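PDB 6GL2: endoglucanase, family GH5, which probably hydrolyses beta-glucosidic bonds in hemicelluloses such as mixed-linked glucan. Local coordinates for residues 7-17 / 189-197; 113-124 / 168-179. All coordinates share one frame; numbering follows the deposited sequence.

Contact 1: 7-17 / 189-197; sequences GNMREIAPKEF and GNNAKRKIM
The aliphatic chain of Lys195 lies across one face of the Phe17 ring, a CH-pi contact in which Lys195 CG stands 3.5 Å from the ring centroid and only 6° off the normal. The two side chains run past each other in opposite directions, which brings the lysine end back toward the loop ahead of the helix. Bends in the lysine chain, the last at chi4 (-92°), carry the amine away from the ring to Ile12 O, and Lys195 NZ donates to that carbonyl oxygen at 2.9 Å. Lys195 CE passes near the Pro14 ring, and Asn221 OD1 takes a second bond from the ammonium, so the buried charge has two oxygen partners. An alanine in place of Phe17 would probably take away the face on which Lys195 CG rests and open a gap beside its methylenes, leaving the chain freer to turn.

Nearer the N-terminus, Met9 folds against Asn190, Lys193 and Arg194. Its CG and SD lie against the Asn190 amide, while a hooked chain, bent at chi2 and chi3, turns Met9 CE in to 3.6 Å from Arg194 CA. Asn190 ND2 donates to Gly7 O at 2.9 Å, reaching it from above the carbonyl plane, and also to Tyr141 O; a water donates to both Gly7 O and Asn190 OD1. Arg194 grips Asn191 OD1 side-on through NE and NH1, and its outer nitrogens also bind the carbonyls of Tyr141 and Gly142.

Segment 7-17 thus runs across the lead-in to strand 196-199, at the N-terminal end of the barrel strands, where Phe17 of helix 14-20 also packs on Ile146 of strand 145-148 and Ile223 of strand 222-227.

Contact 2: 113-124 / 168-179; sequences ILPTYEKADEVK and EGRDAVNQYHQV
Val123 CG1 sits over the centre of the Tyr176 ring, 3.5 Å from the centroid, while Ala172 O of the ring's own helix lies near the rim of the opposite face. Ala120 CA and Lys124 CG meet the ring edge, and Tyr176 OH donates to Leu114 O at 2.6 Å, tilted from the carbonyl plane. The Tyr117 ring is covered on one face by Glu168 CG, and at its edge lies Asp171, whose OD1 is held by Gln167.

Glu168 reaches that ring with CG anti to the backbone N (chi1 169°) and an extended chain beyond. Glu168 OE2 then accepts from Tyr117 N through its anti lone pair, at 2.7 Å and 164°, and a water links the same oxygen to Glu118 N. Thr116, the N-cap, accepts from Lys119 N through its hydroxyl; the Glu168 carboxylate, bonded in the first turn, would probably be favoured by the positive end of the helix dipole.

Pro115, the centre of an inverse gamma turn, packs against Ala172 CB and Val173 CG2, and Gly169 CA comes within 3.4 Å of Pro115 O. Further along, Lys124 NZ donates to Gln175 OE1 at 2.9 Å, and its CG packs on Val179 CG2.

The segments 117-124 and 168-179 run nearly parallel, 8° apart with axes 10.1 Å apart, as successive outer helices do in a (beta/alpha)8 barrel.

The contacts belong to opposite ends of one eight-stranded barrel: contact 1 lies where strands begin, contact 2 at the starts of two outer helices, on the side where the strands end. Their centres are 26 Å apart, and the nearest atoms stay about 5 Å from each other without touching. The chain joins them, since helix 167-186 leads through residues 189-195 into strand 196-199, and contact 2 is nested inside the loop closed by contact 1. His177 of that helix binds Ser199 at the strand's far end. Family 5 enzymes carry their active site at the C-terminal ends of the strands; both contacts lie away from the magnesium-binding residues Asp240, Thr242 and Asp248, where no metal is bound in this model.

Contact 1: 7-17 / 189-197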
# COMPACT_ATOMS: atom_id res chain seq x y z
N GLY A 7 7.20 -17.82 12.40
CA GLY A 7 5.76 -17.81 12.88
C GLY A 7 5.47 -17.00 14.16
O GLY A 7 4.32 -17.09 14.66
N ASN A 8 6.48 -16.24 14.70
CA ASN A 8 6.34 -15.51 16.03
C ASN A 8 5.64 -14.16 15.90
O ASN A 8 5.84 -13.41 14.92
CB ASN A 8 7.68 -15.39 16.92
CG ASN A 8 8.20 -13.91 17.14
N MET A 9 4.74 -13.95 16.85
CA MET A 9 4.06 -12.70 17.04
C MET A 9 4.61 -12.02 18.29
O MET A 9 4.34 -12.40 19.47
CB MET A 9 2.56 -12.88 17.19
CG MET A 9 1.98 -13.79 16.12
SD MET A 9 2.12 -13.08 14.46
CE MET A 9 1.09 -11.61 14.48
N ARG A 10 5.31 -10.96 18.08
CA ARG A 10 5.69 -10.07 19.19
C ARG A 10 4.53 -9.36 19.83
O ARG A 10 3.49 -9.16 19.25
CB ARG A 10 6.68 -9.05 18.73
CG ARG A 10 7.99 -9.55 18.17
CD ARG A 10 8.76 -8.50 17.43
NE ARG A 10 8.22 -8.28 16.08
CZ ARG A 10 8.77 -7.46 15.20
NH1 ARG A 10 9.82 -6.72 15.49
NH2 ARG A 10 8.23 -7.45 13.95
N GLU A 11 4.73 -8.93 21.09
CA GLU A 11 3.86 -7.92 21.70
C GLU A 11 4.62 -6.63 21.31
O GLU A 11 5.74 -6.37 21.75
CB GLU A 11 3.74 -8.07 23.23
CG GLU A 11 2.99 -9.35 23.67
CD GLU A 11 1.49 -9.32 23.56
OE1 GLU A 11 0.82 -10.32 23.99
OE2 GLU A 11 0.91 -8.30 23.09
N ILE A 12 4.07 -5.90 20.32
CA ILE A 12 4.68 -4.74 19.76
C ILE A 12 3.66 -3.73 19.33
O ILE A 12 2.73 -4.06 18.61
CB ILE A 12 5.65 -5.09 18.62
CG1 ILE A 12 6.47 -3.86 18.16
CG2 ILE A 12 4.93 -5.83 17.46
CD1 ILE A 12 7.61 -4.18 17.23
N ALA A 13 3.82 -2.50 19.78
CA ALA A 13 2.88 -1.42 19.50
C ALA A 13 3.08 -1.02 18.02
O ALA A 13 4.21 -0.99 17.51
CB ALA A 13 3.19 -0.19 20.41
N PRO A 14 1.99 -0.61 17.39
CA PRO A 14 2.13 -0.11 15.99
C PRO A 14 3.16 0.95 15.71
O PRO A 14 3.90 0.87 14.75
CB PRO A 14 0.74 0.35 15.65
CG PRO A 14 -0.16 -0.48 16.45
CD PRO A 14 0.60 -0.67 17.77
N LYS A 15 3.38 1.94 16.60
CA LYS A 15 4.33 2.97 16.23
C LYS A 15 5.77 2.42 16.16
O LYS A 15 6.58 2.82 15.30
CB LYS A 15 4.24 4.19 17.13
CG LYS A 15 2.93 4.96 16.89
CD LYS A 15 2.84 6.27 17.65
CE LYS A 15 1.52 7.00 17.36
NZ LYS A 15 1.41 8.16 18.33
N GLU A 16 6.16 1.41 17.15
CA GLU A 16 7.46 0.82 17.06
C GLU A 16 7.57 -0.14 15.85
O GLU A 16 8.64 -0.27 15.29
CB GLU A 16 7.81 0.15 18.37
CG GLU A 16 9.21 -0.38 18.41
CD GLU A 16 10.33 0.65 18.09
OE1 GLU A 16 10.37 1.80 18.65
OE2 GLU A 16 11.18 0.29 17.24
N PHE A 17 6.49 -0.87 15.61
CA PHE A 17 6.45 -1.74 14.40
C PHE A 17 6.70 -0.92 13.13
O PHE A 17 7.55 -1.36 12.31
CB PHE A 17 5.12 -2.39 14.43
CG PHE A 17 4.92 -3.44 13.36
CD1 PHE A 17 4.49 -3.10 12.06
CD2 PHE A 17 5.09 -4.79 13.64
CE1 PHE A 17 4.30 -4.07 11.10
CE2 PHE A 17 4.90 -5.78 12.69
CZ PHE A 17 4.47 -5.39 11.42
N GLY A 189 -5.76 -17.59 15.52
CA GLY A 189 -4.33 -17.80 15.48
C GLY A 189 -3.62 -16.49 15.38
O GLY A 189 -3.95 -15.49 16.03
N ASN A 190 -2.54 -16.50 14.66
CA ASN A 190 -1.71 -15.33 14.49
C ASN A 190 -2.49 -14.18 13.89
O ASN A 190 -2.07 -12.96 14.05
CB ASN A 190 -0.50 -15.58 13.67
CG ASN A 190 0.52 -16.39 14.34
OD1 ASN A 190 0.43 -16.73 15.55
ND2 ASN A 190 1.61 -16.66 13.64
N ASN A 191 -3.57 -14.44 13.19
CA ASN A 191 -4.36 -13.42 12.59
C ASN A 191 -5.18 -12.56 13.57
O ASN A 191 -5.71 -11.52 13.24
CB ASN A 191 -5.30 -14.00 11.53
CG ASN A 191 -4.56 -14.43 10.29
OD1 ASN A 191 -3.46 -14.00 10.03
ND2 ASN A 191 -5.21 -15.31 9.50
N ALA A 192 -5.26 -13.05 14.83
CA ALA A 192 -5.92 -12.24 15.86
C ALA A 192 -5.05 -11.02 16.24
O ALA A 192 -5.66 -10.01 16.62
CB ALA A 192 -6.25 -13.09 17.14
N LYS A 193 -3.74 -11.09 16.02
CA LYS A 193 -2.74 -10.12 16.46
C LYS A 193 -2.00 -9.38 15.33
O LYS A 193 -1.37 -8.36 15.54
CB LYS A 193 -1.63 -10.93 17.22
CG LYS A 193 -2.10 -11.96 18.28
CD LYS A 193 -2.15 -13.42 17.77
CE LYS A 193 -2.82 -14.28 18.84
NZ LYS A 193 -2.51 -13.88 20.26
N ARG A 194 -2.12 -9.94 14.10
CA ARG A 194 -1.32 -9.45 12.98
C ARG A 194 -1.60 -7.93 12.76
O ARG A 194 -2.77 -7.49 12.89
CB ARG A 194 -1.77 -10.24 11.69
CG ARG A 194 -0.84 -9.95 10.52
CD ARG A 194 -1.18 -10.78 9.30
NE ARG A 194 -1.23 -12.21 9.61
CZ ARG A 194 -0.19 -12.94 9.93
NH1 ARG A 194 -0.41 -14.21 10.32
NH2 ARG A 194 1.03 -12.47 9.88
N LYS A 195 -0.62 -7.20 12.34
CA LYS A 195 -0.82 -5.78 11.94
C LYS A 195 -1.62 -5.71 10.65
O LYS A 195 -1.41 -6.50 9.72
CB LYS A 195 0.50 -5.07 11.78
CG LYS A 195 1.27 -4.92 13.11
CD LYS A 195 0.61 -4.12 14.23
CE LYS A 195 1.58 -4.14 15.44
NZ LYS A 195 1.34 -5.23 16.38
N ILE A 196 -2.64 -4.84 10.64
CA ILE A 196 -3.52 -4.61 9.48
C ILE A 196 -3.46 -3.15 9.11
O ILE A 196 -3.67 -2.28 9.99
CB ILE A 196 -4.96 -5.06 9.77
CG1 ILE A 196 -5.06 -6.50 10.15
CG2 ILE A 196 -5.77 -4.76 8.50
CD1 ILE A 196 -6.44 -6.89 10.58
N MET A 197 -3.14 -2.78 7.89
CA MET A 197 -3.19 -1.47 7.37
C MET A 197 -4.53 -1.16 6.77
O MET A 197 -5.01 -1.87 5.85
CB MET A 197 -2.06 -1.33 6.31
CG MET A 197 -0.67 -1.17 6.88
SD MET A 197 0.64 -1.39 5.61
CE MET A 197 0.09 -0.20 4.41
O HOH W 1 2.57 -17.91 17.09

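Contact 2: 113-124 / 168-179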
# COMPACT_ATOMS: atom_id res chain seq x y z
N ILE A 113 -15.91 -3.83 -5.63
CA ILE A 113 -15.86 -3.15 -4.33
C ILE A 113 -16.35 -1.69 -4.44
O ILE A 113 -15.72 -0.71 -4.02
CB ILE A 113 -14.44 -3.22 -3.64
CG1 ILE A 113 -13.91 -4.62 -3.63
CG2 ILE A 113 -14.50 -2.67 -2.19
CD1 ILE A 113 -12.44 -4.77 -3.27
N LEU A 114 -17.48 -1.49 -5.09
CA LEU A 114 -17.96 -0.13 -5.33
C LEU A 114 -18.57 0.42 -4.08
O LEU A 114 -19.43 -0.24 -3.49
CB LEU A 114 -19.06 -0.17 -6.41
CG LEU A 114 -18.68 0.05 -7.89
CD1 LEU A 114 -19.78 -0.23 -8.92
CD2 LEU A 114 -18.25 1.48 -8.11
N PRO A 115 -18.09 1.57 -3.56
CA PRO A 115 -18.53 2.15 -2.31
C PRO A 115 -19.83 2.98 -2.49
O PRO A 115 -19.81 4.23 -2.38
CB PRO A 115 -17.33 2.95 -1.85
CG PRO A 115 -16.75 3.42 -3.11
CD PRO A 115 -16.99 2.33 -4.15
N THR A 116 -20.93 2.28 -2.72
CA THR A 116 -22.27 2.90 -2.77
C THR A 116 -23.18 2.05 -1.92
O THR A 116 -22.97 0.86 -1.73
CB THR A 116 -22.84 2.93 -4.22
OG1 THR A 116 -23.13 1.60 -4.61
CG2 THR A 116 -21.81 3.58 -5.24
N TYR A 117 -24.23 2.70 -1.35
CA TYR A 117 -25.24 1.92 -0.52
C TYR A 117 -25.88 0.84 -1.37
O TYR A 117 -26.18 -0.22 -0.84
CB TYR A 117 -26.25 2.82 0.17
CG TYR A 117 -25.65 3.79 1.14
CD1 TYR A 117 -24.66 3.39 2.02
CD2 TYR A 117 -26.07 5.11 1.22
CE1 TYR A 117 -24.10 4.27 2.92
CE2 TYR A 117 -25.50 6.00 2.17
CZ TYR A 117 -24.53 5.55 2.99
OH TYR A 117 -23.88 6.33 3.96
N GLU A 118 -26.11 1.10 -2.64
CA GLU A 118 -26.74 0.18 -3.59
C GLU A 118 -25.95 -1.12 -3.66
O GLU A 118 -26.53 -2.21 -3.73
CB GLU A 118 -26.85 0.75 -5.01
N LYS A 119 -24.61 -1.04 -3.72
CA LYS A 119 -23.78 -2.23 -3.89
C LYS A 119 -23.25 -2.76 -2.60
O LYS A 119 -22.71 -3.87 -2.61
CB LYS A 119 -22.60 -1.86 -4.76
CG LYS A 119 -22.96 -1.46 -6.18
CD LYS A 119 -23.18 -2.60 -7.13
CE LYS A 119 -22.80 -2.17 -8.57
NZ LYS A 119 -23.14 -3.14 -9.66
N ALA A 120 -23.28 -2.00 -1.53
CA ALA A 120 -22.64 -2.39 -0.26
C ALA A 120 -22.92 -3.75 0.23
O ALA A 120 -22.04 -4.43 0.73
CB ALA A 120 -22.87 -1.35 0.85
N ASP A 121 -24.18 -4.16 0.17
CA ASP A 121 -24.51 -5.42 0.81
C ASP A 121 -23.82 -6.64 0.09
O ASP A 121 -23.24 -7.56 0.69
CB ASP A 121 -26.05 -5.60 1.04
CG ASP A 121 -26.78 -4.27 1.65
OD1 ASP A 121 -26.33 -3.53 2.62
OD2 ASP A 121 -27.87 -3.99 1.09
N GLU A 122 -23.82 -6.64 -1.22
CA GLU A 122 -23.12 -7.65 -2.00
C GLU A 122 -21.59 -7.54 -1.84
O GLU A 122 -20.89 -8.55 -1.74
CB GLU A 122 -23.51 -7.53 -3.48
CG GLU A 122 -22.91 -8.47 -4.48
N VAL A 123 -21.08 -6.32 -1.79
CA VAL A 123 -19.62 -6.13 -1.62
C VAL A 123 -19.21 -6.71 -0.31
O VAL A 123 -18.20 -7.41 -0.21
CB VAL A 123 -19.21 -4.66 -1.74
CG1 VAL A 123 -17.77 -4.49 -1.24
CG2 VAL A 123 -19.46 -4.13 -3.13
N LYS A 124 -19.96 -6.44 0.77
CA LYS A 124 -19.56 -6.89 2.10
C LYS A 124 -19.62 -8.39 2.15
O LYS A 124 -18.76 -9.03 2.79
CB LYS A 124 -20.50 -6.24 3.14
CG LYS A 124 -20.16 -4.76 3.29
CD LYS A 124 -21.28 -3.91 3.94
CE LYS A 124 -21.52 -4.28 5.37
NZ LYS A 124 -22.66 -3.44 5.88
N GLU A 168 -21.48 9.20 1.43
CA GLU A 168 -21.88 7.84 1.17
C GLU A 168 -20.65 6.94 0.87
O GLU A 168 -20.54 5.87 1.38
CB GLU A 168 -22.82 7.76 0.04
CG GLU A 168 -23.13 6.36 -0.52
CD GLU A 168 -23.99 6.35 -1.78
OE1 GLU A 168 -24.17 7.40 -2.53
OE2 GLU A 168 -24.50 5.30 -2.17
N GLY A 169 -19.75 7.45 0.04
CA GLY A 169 -18.57 6.67 -0.35
C GLY A 169 -17.72 6.46 0.86
O GLY A 169 -17.23 5.30 1.05
N ARG A 170 -17.44 7.42 1.74
CA ARG A 170 -16.61 7.22 2.91
C ARG A 170 -17.28 6.27 3.86
O ARG A 170 -16.60 5.50 4.55
CB ARG A 170 -16.29 8.52 3.61
CG ARG A 170 -15.44 9.45 2.76
CD ARG A 170 -15.00 10.74 3.46
NE ARG A 170 -16.10 11.61 3.85
CZ ARG A 170 -16.63 12.49 3.04
NH1 ARG A 170 -17.62 13.25 3.51
NH2 ARG A 170 -16.23 12.72 1.82
N ASP A 171 -18.60 6.35 4.01
CA ASP A 171 -19.33 5.45 4.87
C ASP A 171 -19.19 4.02 4.38
O ASP A 171 -18.86 3.13 5.23
CB ASP A 171 -20.82 5.81 4.88
CG ASP A 171 -21.17 6.99 5.74
OD1 ASP A 171 -20.36 7.48 6.51
OD2 ASP A 171 -22.37 7.38 5.61
N ALA A 172 -19.42 3.78 3.13
CA ALA A 172 -19.26 2.47 2.60
C ALA A 172 -17.85 1.95 2.75
O ALA A 172 -17.65 0.78 3.14
CB ALA A 172 -19.71 2.49 1.18
N VAL A 173 -16.85 2.79 2.42
CA VAL A 173 -15.48 2.34 2.62
C VAL A 173 -15.24 1.93 4.06
O VAL A 173 -14.62 0.89 4.31
CB VAL A 173 -14.45 3.38 2.14
CG1 VAL A 173 -13.06 3.00 2.63
CG2 VAL A 173 -14.58 3.42 0.61
N ASN A 174 -15.68 2.72 5.10
CA ASN A 174 -15.53 2.29 6.43
C ASN A 174 -16.22 0.92 6.68
O ASN A 174 -15.66 0.11 7.46
CB ASN A 174 -16.08 3.36 7.41
CG ASN A 174 -15.08 4.51 7.66
OD1 ASN A 174 -13.85 4.32 7.74
ND2 ASN A 174 -15.65 5.73 7.85
N GLN A 175 -17.39 0.73 6.10
CA GLN A 175 -18.03 -0.57 6.30
C GLN A 175 -17.23 -1.73 5.68
O GLN A 175 -17.24 -2.84 6.23
CB GLN A 175 -19.41 -0.57 5.69
CG GLN A 175 -20.40 0.33 6.45
CD GLN A 175 -21.74 0.32 5.87
OE1 GLN A 175 -22.20 -0.64 5.33
NE2 GLN A 175 -22.40 1.48 5.93
N TYR A 176 -16.59 -1.44 4.54
CA TYR A 176 -15.82 -2.49 3.90
C TYR A 176 -14.56 -2.83 4.70
O TYR A 176 -14.20 -4.00 4.84
CB TYR A 176 -15.42 -2.01 2.56
CG TYR A 176 -16.57 -1.81 1.57
CD1 TYR A 176 -17.84 -2.18 1.91
CD2 TYR A 176 -16.43 -1.14 0.40
CE1 TYR A 176 -18.90 -1.94 1.03
CE2 TYR A 176 -17.43 -0.89 -0.50
CZ TYR A 176 -18.72 -1.27 -0.13
OH TYR A 176 -19.80 -1.03 -1.04
N HIS A 177 -13.95 -1.84 5.33
CA HIS A 177 -12.86 -2.11 6.25
C HIS A 177 -13.34 -2.90 7.44
O HIS A 177 -12.61 -3.76 7.99
CB HIS A 177 -12.15 -0.85 6.68
CG HIS A 177 -11.23 -0.28 5.61
ND1 HIS A 177 -10.22 -1.06 5.01
CD2 HIS A 177 -11.17 0.95 5.04
CE1 HIS A 177 -9.53 -0.27 4.24
NE2 HIS A 177 -10.11 0.95 4.19
N GLN A 178 -14.52 -2.56 7.93
CA GLN A 178 -15.10 -3.30 9.09
C GLN A 178 -15.26 -4.78 8.75
O GLN A 178 -14.79 -5.60 9.57
CB GLN A 178 -16.43 -2.65 9.50
CG GLN A 178 -17.11 -3.34 10.69
CD GLN A 178 -16.56 -3.06 12.02
OE1 GLN A 178 -16.38 -4.02 12.85
NE2 GLN A 178 -16.26 -1.83 12.30
N VAL A 179 -15.84 -5.07 7.62
CA VAL A 179 -16.03 -6.46 7.17
C VAL A 179 -14.67 -7.14 7.10
O VAL A 179 -14.52 -8.32 7.44
CB VAL A 179 -16.71 -6.53 5.80
CG1 VAL A 179 -16.56 -7.90 5.19
CG2 VAL A 179 -18.17 -6.13 5.94
O HOH W 2 -26.30 4.11 -3.83